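Local atomic coordinates of putative TetR family transcriptional regulator (Streptomyces coelicolor A3, PDB entry 3BQY), a protein that probably acts as a TetR-family transcriptional regulator, binding DNA through an N-terminal helix-turn-helix and repressing transcription. Residues V8-L12 with A52-M57; F111-V116 with A129-L133. All blocks are in the same frame, centred on the assembly; numbering follows the deposited sequence.

Both contacts join helices of one all-helical chain, and the chain closes interaction 1 before it opens interaction 2. Residues 8-12 with 52-57 hold the first helix of the DNA-binding head to helix 46-57; residues 111-116 with 129-133 pair two helices of the C-terminal region. Their centres lie 24 Å apart, yet the nearest atoms come within about 8 Å without touching. Glu55 bridges part of that interval: its carboxylate accepts a hydrogen bond from the backbone N of Asn107, on the same helix, 106-121, that carries residues 111-116. A phosphate ion, probably from the crystallisation liquor, lies beside Arg131 of interaction 2.

Interaction 1: residues V8-L12 with A52-M57; sequences VQTAL and AMAEHM
In the helical DNA-binding head of a TetR-type regulator, the first helix is tied to the helix that follows the predicted helix-turn-helix (residues 24-43), and here Val8, Ala11 and Leu12 meet Ala52, Met53, His56 and Met57 to make that tie. The two segments cross almost at right angles, at -86°, with their axes 10.0 Å apart at closest approach. Val8 divides its two methyls: CG2 rests on Ala52 CB at 3.9 Å, while CG1, set anti to the backbone N, reaches Met53 CG and the CB of His56. Met53 is a selenomethionine whose chain bends at its last torsion (chi3 74°). The bend lays Met53 SE against Ala11 CB at 3.8 Å and sets Met53 CE 3.9 Å from Leu12 CD2. Met53 runs past both Val8 and Leu12 in the opposite direction, and its contacts extend from CB to the terminal methyl CE.

Leu12 works as a fork. Leu12 CD2 meets the CE of the second selenomethionine, Met57, at 3.5 Å, and Leu12 CD1 comes 3.4 Å from His56 ND1, approaching the imidazole obliquely. Farther along the same ring, Gln9 OE1 stands 4.0 Å from His56 CE1, the amide plane turned 78° from the ring; this is contact only, and no hydrogen bond crosses between the segments. Apolar contact therefore holds the pair together, with exposed Gln9 and His56 at its margin.

Around this centre, Phe43 packs on Val8, Leu28 of helix 25-32 on Ala11, and Leu23 on Met53. Leu15, farther along helix 4-18, touches both selenomethionines, while His91 touches Leu12 and Met57 from the loop between helices 73-89 and 94-99.

Interaction 2: residues F111-V116 with A129-L133; sequences FADGLV and AARAL. With PO4 (phosphate ion), chain C.
Arg131 NH1 donates to O3 of the phosphate ion over 2.7 Å, a short but bent bond with an N-H...O angle of 137°. O3 lies at the guanidinium edge, in its plane, and the aliphatic Arg131 CD also passes 3.5 Å from phosphate O2. A bend at chi3 (-59°) helps bring the group there, while NH2 forms a salt bridge with Asp128. With alanine in place of Arg131, the phosphate would probably lose this donor and Asp128 would be left without this positive partner.

Arg131 points away from the partner helix; the contact itself is carried by Leu133, a knob in the hole formed by Phe111, Ala112, Leu115 and Val116. Leu133 CD2 touches both Val116 CG2, 3.7 Å off, and Ala112 CB, 3.8 Å off. The other branch, CD1, lies over Ala112 CA and approaches the Phe111 ring obliquely. Leu115 CD2 reaches Leu133 CA at 3.9 Å. Nearer the turn joining the helices, Val116 CG1 meets Ala129 CB at 4.0 Å, the small residue allowing a close approach of the backbones. The axes are 9.3 Å apart and 131° from parallel.

Leu183 of the second subunit packs on Leu133 as well. The chemistry is thus split: a wholly buried, apolar helix seam, while Arg131, pointing away, makes its charged bonds on the outer side.

Interaction 1: residues V8-L12 with A52-M57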
ATOM      1  N   VAL A   8      -9.584  16.074 -16.707  1.00 29.86           N
ATOM      2  CA  VAL A   8      -9.114  15.539 -15.428  1.00 29.61           C
ATOM      3  C   VAL A   8     -10.125  15.823 -14.302  1.00 29.02           C
ATOM      4  O   VAL A   8     -10.407  14.954 -13.475  1.00 28.20           O
ATOM      5  CB  VAL A   8      -7.713  16.089 -15.037  1.00 30.54           C
ATOM      6  CG1 VAL A   8      -7.359  15.680 -13.587  1.00 27.98           C
ATOM      7  CG2 VAL A   8      -6.645  15.554 -16.021  1.00 31.42           C
ATOM      8  N   GLN A   9     -10.684  17.027 -14.290  1.00 28.47           N
ATOM      9  CA  GLN A   9     -11.654  17.390 -13.261  1.00 28.57           C
ATOM     10  C   GLN A   9     -12.924  16.545 -13.372  1.00 27.59           C
ATOM     11  O   GLN A   9     -13.440  16.059 -12.377  1.00 26.90           O
ATOM     12  CB  GLN A   9     -12.003  18.882 -13.331  1.00 28.85           C
ATOM     13  CG  GLN A   9     -12.824  19.358 -12.137  1.00 33.06           C
ATOM     14  CD  GLN A   9     -12.176  19.017 -10.787  1.00 38.21           C
ATOM     15  OE1 GLN A   9     -11.124  19.558 -10.440  1.00 41.21           O
ATOM     16  NE2 GLN A   9     -12.799  18.106 -10.030  1.00 39.28           N
ATOM     17  N   THR A  10     -13.423  16.384 -14.586  1.00 27.68           N
ATOM     18  CA  THR A  10     -14.603  15.543 -14.828  1.00 28.00           C
ATOM     19  C   THR A  10     -14.357  14.091 -14.377  1.00 27.47           C
ATOM     20  O   THR A  10     -15.213  13.479 -13.720  1.00 27.34           O
ATOM     21  CB  THR A  10     -15.059  15.635 -16.290  1.00 27.85           C
ATOM     22  OG1 THR A  10     -15.402  16.998 -16.578  1.00 28.75           O
ATOM     23  CG2 THR A  10     -16.301  14.761 -16.545  1.00 28.59           C
ATOM     24  N   ALA A  11     -13.178  13.567 -14.703  1.00 27.39           N
ATOM     25  CA  ALA A  11     -12.778  12.232 -14.288  1.00 27.06           C
ATOM     26  C   ALA A  11     -12.730  12.088 -12.763  1.00 27.20           C
ATOM     27  O   ALA A  11     -13.238  11.106 -12.216  1.00 27.23           O
ATOM     28  CB  ALA A  11     -11.446  11.848 -14.938  1.00 27.98           C
ATOM     29  N   LEU A  12     -12.163  13.081 -12.067  1.00 27.19           N
ATOM     30  CA  LEU A  12     -12.180  13.098 -10.606  1.00 27.16           C
ATOM     31  C   LEU A  12     -13.614  13.151 -10.038  1.00 27.45           C
ATOM     32  O   LEU A  12     -13.896  12.518  -9.017  1.00 27.30           O
ATOM     33  CB  LEU A  12     -11.351  14.281 -10.062  1.00 27.12           C
ATOM     34  CG  LEU A  12      -9.833  14.136 -10.320  1.00 27.82           C
ATOM     35  CD1 LEU A  12      -9.144  15.464 -10.052  1.00 27.66           C
ATOM     36  CD2 LEU A  12      -9.203  13.021  -9.474  1.00 27.00           C
ATOM     37  N   ALA A  52      -2.337  11.614 -14.838  1.00 25.59           N
ATOM     38  CA  ALA A  52      -2.661  13.040 -14.718  1.00 25.47           C
ATOM     39  C   ALA A  52      -3.556  13.343 -13.499  1.00 24.99           C
ATOM     40  O   ALA A  52      -3.352  14.352 -12.805  1.00 24.10           O
ATOM     41  CB  ALA A  52      -3.292  13.575 -16.038  1.00 24.91           C
HETATM   42  N   MSE A  53      -4.502  12.447 -13.224  1.00 24.47           N
HETATM   43  CA  MSE A  53      -5.346  12.525 -12.041  1.00 25.72           C
HETATM   44  C   MSE A  53      -4.528  12.460 -10.752  1.00 25.05           C
HETATM   45  O   MSE A  53      -4.703  13.304  -9.861  1.00 25.10           O
HETATM   46  CB  MSE A  53      -6.403  11.420 -12.070  1.00 25.14           C
HETATM   47  CG  MSE A  53      -7.506  11.670 -13.139  1.00 25.67           C
HETATM   48 SE   MSE A  53      -8.494  10.020 -13.512  0.80 32.09          SE
HETATM   49  CE  MSE A  53      -9.503   9.993 -11.855  1.00 27.73           C
ATOM     50  N   ALA A  54      -3.624  11.492 -10.687  1.00 24.02           N
ATOM     51  CA  ALA A  54      -2.787  11.290  -9.508  1.00 24.36           C
ATOM     52  C   ALA A  54      -1.924  12.552  -9.273  1.00 24.66           C
ATOM     53  O   ALA A  54      -1.809  13.038  -8.148  1.00 25.34           O
ATOM     54  CB  ALA A  54      -1.905  10.060  -9.711  1.00 24.31           C
ATOM     55  N   GLU A  55      -1.357  13.095 -10.347  1.00 24.18           N
ATOM     56  CA  GLU A  55      -0.496  14.276 -10.261  1.00 25.25           C
ATOM     57  C   GLU A  55      -1.311  15.491  -9.775  1.00 25.39           C
ATOM     58  O   GLU A  55      -0.855  16.235  -8.920  1.00 25.95           O
ATOM     59  CB  GLU A  55       0.225  14.511 -11.604  1.00 24.51           C
ATOM     60  CG  GLU A  55       0.845  15.870 -11.780  1.00 26.25           C
ATOM     61  CD  GLU A  55       2.141  16.058 -10.985  1.00 24.67           C
ATOM     62  OE1 GLU A  55       2.609  15.124 -10.297  1.00 24.53           O
ATOM     63  OE2 GLU A  55       2.673  17.181 -11.041  1.00 27.22           O
ATOM     64  N   HIS A  56      -2.539  15.651 -10.272  1.00 25.30           N
ATOM     65  CA  HIS A  56      -3.432  16.707  -9.801  1.00 25.70           C
ATOM     66  C   HIS A  56      -3.865  16.564  -8.326  1.00 25.63           C
ATOM     67  O   HIS A  56      -3.934  17.571  -7.588  1.00 24.60           O
ATOM     68  CB  HIS A  56      -4.672  16.793 -10.695  1.00 26.85           C
ATOM     69  CG  HIS A  56      -5.540  17.970 -10.382  1.00 30.34           C
ATOM     70  ND1 HIS A  56      -6.714  17.864  -9.667  1.00 32.69           N
ATOM     71  CD2 HIS A  56      -5.382  19.285 -10.661  1.00 34.24           C
ATOM     72  CE1 HIS A  56      -7.262  19.062  -9.547  1.00 34.47           C
ATOM     73  NE2 HIS A  56      -6.469  19.941 -10.134  1.00 37.64           N
HETATM   74  N   MSE A  57      -4.150  15.329  -7.887  1.00 24.47           N
HETATM   75  CA  MSE A  57      -4.571  15.068  -6.511  1.00 26.58           C
HETATM   76  C   MSE A  57      -3.549  15.572  -5.510  1.00 25.17           C
HETATM   77  O   MSE A  57      -3.929  16.027  -4.433  1.00 25.06           O
HETATM   78  CB  MSE A  57      -4.754  13.548  -6.255  1.00 25.05           C
HETATM   79  CG  MSE A  57      -5.941  12.975  -6.963  1.00 28.49           C
HETATM   80 SE   MSE A  57      -5.930  11.039  -6.529  0.80 36.82          SE
HETATM   81  CE  MSE A  57      -7.330  10.571  -7.748  1.00 30.90           C
TER

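Interaction 2: residues F111-V116 with A129-L133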
ATOM      1  N   PHE A 111       7.109  16.911  -3.711  1.00 23.98           N
ATOM      2  CA  PHE A 111       6.807  16.256  -2.425  1.00 24.24           C
ATOM      3  C   PHE A 111       8.030  15.425  -1.989  1.00 23.76           C
ATOM      4  O   PHE A 111       8.484  15.554  -0.862  1.00 23.12           O
ATOM      5  CB  PHE A 111       5.551  15.340  -2.541  1.00 25.78           C
ATOM      6  CG  PHE A 111       5.459  14.310  -1.453  1.00 26.75           C
ATOM      7  CD1 PHE A 111       4.995  14.664  -0.181  1.00 30.99           C
ATOM      8  CD2 PHE A 111       5.850  13.002  -1.676  1.00 29.31           C
ATOM      9  CE1 PHE A 111       4.918  13.703   0.841  1.00 29.86           C
ATOM     10  CE2 PHE A 111       5.796  12.059  -0.659  1.00 32.95           C
ATOM     11  CZ  PHE A 111       5.328  12.417   0.607  1.00 30.99           C
ATOM     12  N   ALA A 112       8.568  14.610  -2.905  1.00 22.84           N
ATOM     13  CA  ALA A 112       9.657  13.687  -2.577  1.00 23.40           C
ATOM     14  C   ALA A 112      10.922  14.475  -2.241  1.00 23.08           C
ATOM     15  O   ALA A 112      11.617  14.186  -1.257  1.00 23.49           O
ATOM     16  CB  ALA A 112       9.927  12.740  -3.762  1.00 22.56           C
ATOM     17  N   ASP A 113      11.245  15.437  -3.092  1.00 22.43           N
ATOM     18  CA  ASP A 113      12.426  16.282  -2.878  1.00 22.93           C
ATOM     19  C   ASP A 113      12.311  17.039  -1.550  1.00 23.26           C
ATOM     20  O   ASP A 113      13.283  17.155  -0.803  1.00 22.94           O
ATOM     21  CB  ASP A 113      12.575  17.260  -4.070  1.00 22.66           C
ATOM     22  CG  ASP A 113      13.884  18.039  -4.028  1.00 24.40           C
ATOM     23  OD1 ASP A 113      14.961  17.439  -4.180  1.00 23.74           O
ATOM     24  OD2 ASP A 113      13.838  19.251  -3.827  1.00 24.29           O
ATOM     25  N   GLY A 114      11.107  17.552  -1.262  1.00 23.30           N
ATOM     26  CA  GLY A 114      10.858  18.328  -0.051  1.00 23.56           C
ATOM     27  C   GLY A 114      11.065  17.455   1.176  1.00 23.80           C
ATOM     28  O   GLY A 114      11.734  17.872   2.129  1.00 23.11           O
ATOM     29  N   LEU A 115      10.500  16.246   1.158  1.00 22.37           N
ATOM     30  CA  LEU A 115      10.651  15.311   2.298  1.00 22.89           C
ATOM     31  C   LEU A 115      12.110  14.918   2.536  1.00 22.82           C
ATOM     32  O   LEU A 115      12.605  14.985   3.672  1.00 22.66           O
ATOM     33  CB  LEU A 115       9.778  14.054   2.108  1.00 23.62           C
ATOM     34  CG  LEU A 115       9.589  13.174   3.377  1.00 27.14           C
ATOM     35  CD1 LEU A 115       8.327  12.265   3.256  1.00 29.22           C
ATOM     36  CD2 LEU A 115      10.778  12.318   3.664  1.00 27.52           C
ATOM     37  N   VAL A 116      12.802  14.496   1.475  1.00 21.72           N
ATOM     38  CA  VAL A 116      14.225  14.161   1.596  1.00 20.81           C
ATOM     39  C   VAL A 116      15.030  15.380   2.105  1.00 20.77           C
ATOM     40  O   VAL A 116      15.926  15.234   2.960  1.00 20.62           O
ATOM     41  CB  VAL A 116      14.798  13.630   0.237  1.00 21.05           C
ATOM     42  CG1 VAL A 116      16.327  13.411   0.332  1.00 21.31           C
ATOM     43  CG2 VAL A 116      14.082  12.311  -0.200  1.00 19.24           C
ATOM     44  N   ALA A 129      17.996   9.510   4.545  1.00 22.43           N
ATOM     45  CA  ALA A 129      16.944  10.425   4.093  1.00 21.99           C
ATOM     46  C   ALA A 129      16.163   9.840   2.899  1.00 22.23           C
ATOM     47  O   ALA A 129      14.939   9.926   2.855  1.00 22.31           O
ATOM     48  CB  ALA A 129      17.533  11.816   3.749  1.00 21.84           C
ATOM     49  N   ALA A 130      16.875   9.301   1.916  1.00 22.18           N
ATOM     50  CA  ALA A 130      16.210   8.714   0.758  1.00 22.42           C
ATOM     51  C   ALA A 130      15.414   7.461   1.137  1.00 22.90           C
ATOM     52  O   ALA A 130      14.280   7.280   0.696  1.00 23.20           O
ATOM     53  CB  ALA A 130      17.239   8.366  -0.345  1.00 22.25           C
ATOM     54  N   ARG A 131      15.997   6.607   1.963  1.00 22.76           N
ATOM     55  CA  ARG A 131      15.263   5.423   2.398  1.00 23.52           C
ATOM     56  C   ARG A 131      14.040   5.795   3.226  1.00 23.55           C
ATOM     57  O   ARG A 131      13.006   5.135   3.150  1.00 24.28           O
ATOM     58  CB  ARG A 131      16.197   4.466   3.152  1.00 23.32           C
ATOM     59  CG  ARG A 131      17.162   3.758   2.202  1.00 25.74           C
ATOM     60  CD  ARG A 131      18.044   2.743   2.894  1.00 30.63           C
ATOM     61  NE  ARG A 131      18.875   3.331   3.954  1.00 34.02           N
ATOM     62  CZ  ARG A 131      20.178   3.575   3.847  1.00 38.27           C
ATOM     63  NH1 ARG A 131      20.824   3.290   2.708  1.00 35.99           N
ATOM     64  NH2 ARG A 131      20.832   4.096   4.894  1.00 38.55           N
ATOM     65  N   ALA A 132      14.148   6.862   4.023  1.00 23.10           N
ATOM     66  CA  ALA A 132      13.023   7.330   4.834  1.00 23.00           C
ATOM     67  C   ALA A 132      11.869   7.803   3.933  1.00 23.46           C
ATOM     68  O   ALA A 132      10.705   7.600   4.251  1.00 22.75           O
ATOM     69  CB  ALA A 132      13.464   8.497   5.752  1.00 21.95           C
ATOM     70  N   LEU A 133      12.202   8.437   2.812  1.00 23.52           N
ATOM     71  CA  LEU A 133      11.178   8.866   1.868  1.00 23.35           C
ATOM     72  C   LEU A 133      10.331   7.662   1.481  1.00 23.29           C
ATOM     73  O   LEU A 133       9.093   7.736   1.562  1.00 22.91           O
ATOM     74  CB  LEU A 133      11.820   9.511   0.613  1.00 23.71           C
ATOM     75  CG  LEU A 133      10.913   9.588  -0.639  1.00 25.46           C
ATOM     76  CD1 LEU A 133       9.745  10.548  -0.358  1.00 24.09           C
ATOM     77  CD2 LEU A 133      11.773   9.990  -1.892  1.00 22.59           C
TER
HETATM   78  P   PO4 C 303      19.961   1.291  -0.713  0.70 60.13           P
HETATM   79  O1  PO4 C 303      20.702  -0.000  -0.974  0.70 61.05           O
HETATM   80  O2  PO4 C 303      18.632   0.952  -0.074  0.70 61.49           O
HETATM   81  O3  PO4 C 303      20.748   2.172   0.224  0.70 61.43           O
HETATM   82  O4  PO4 C 303      19.738   1.990  -2.013  0.70 60.15           O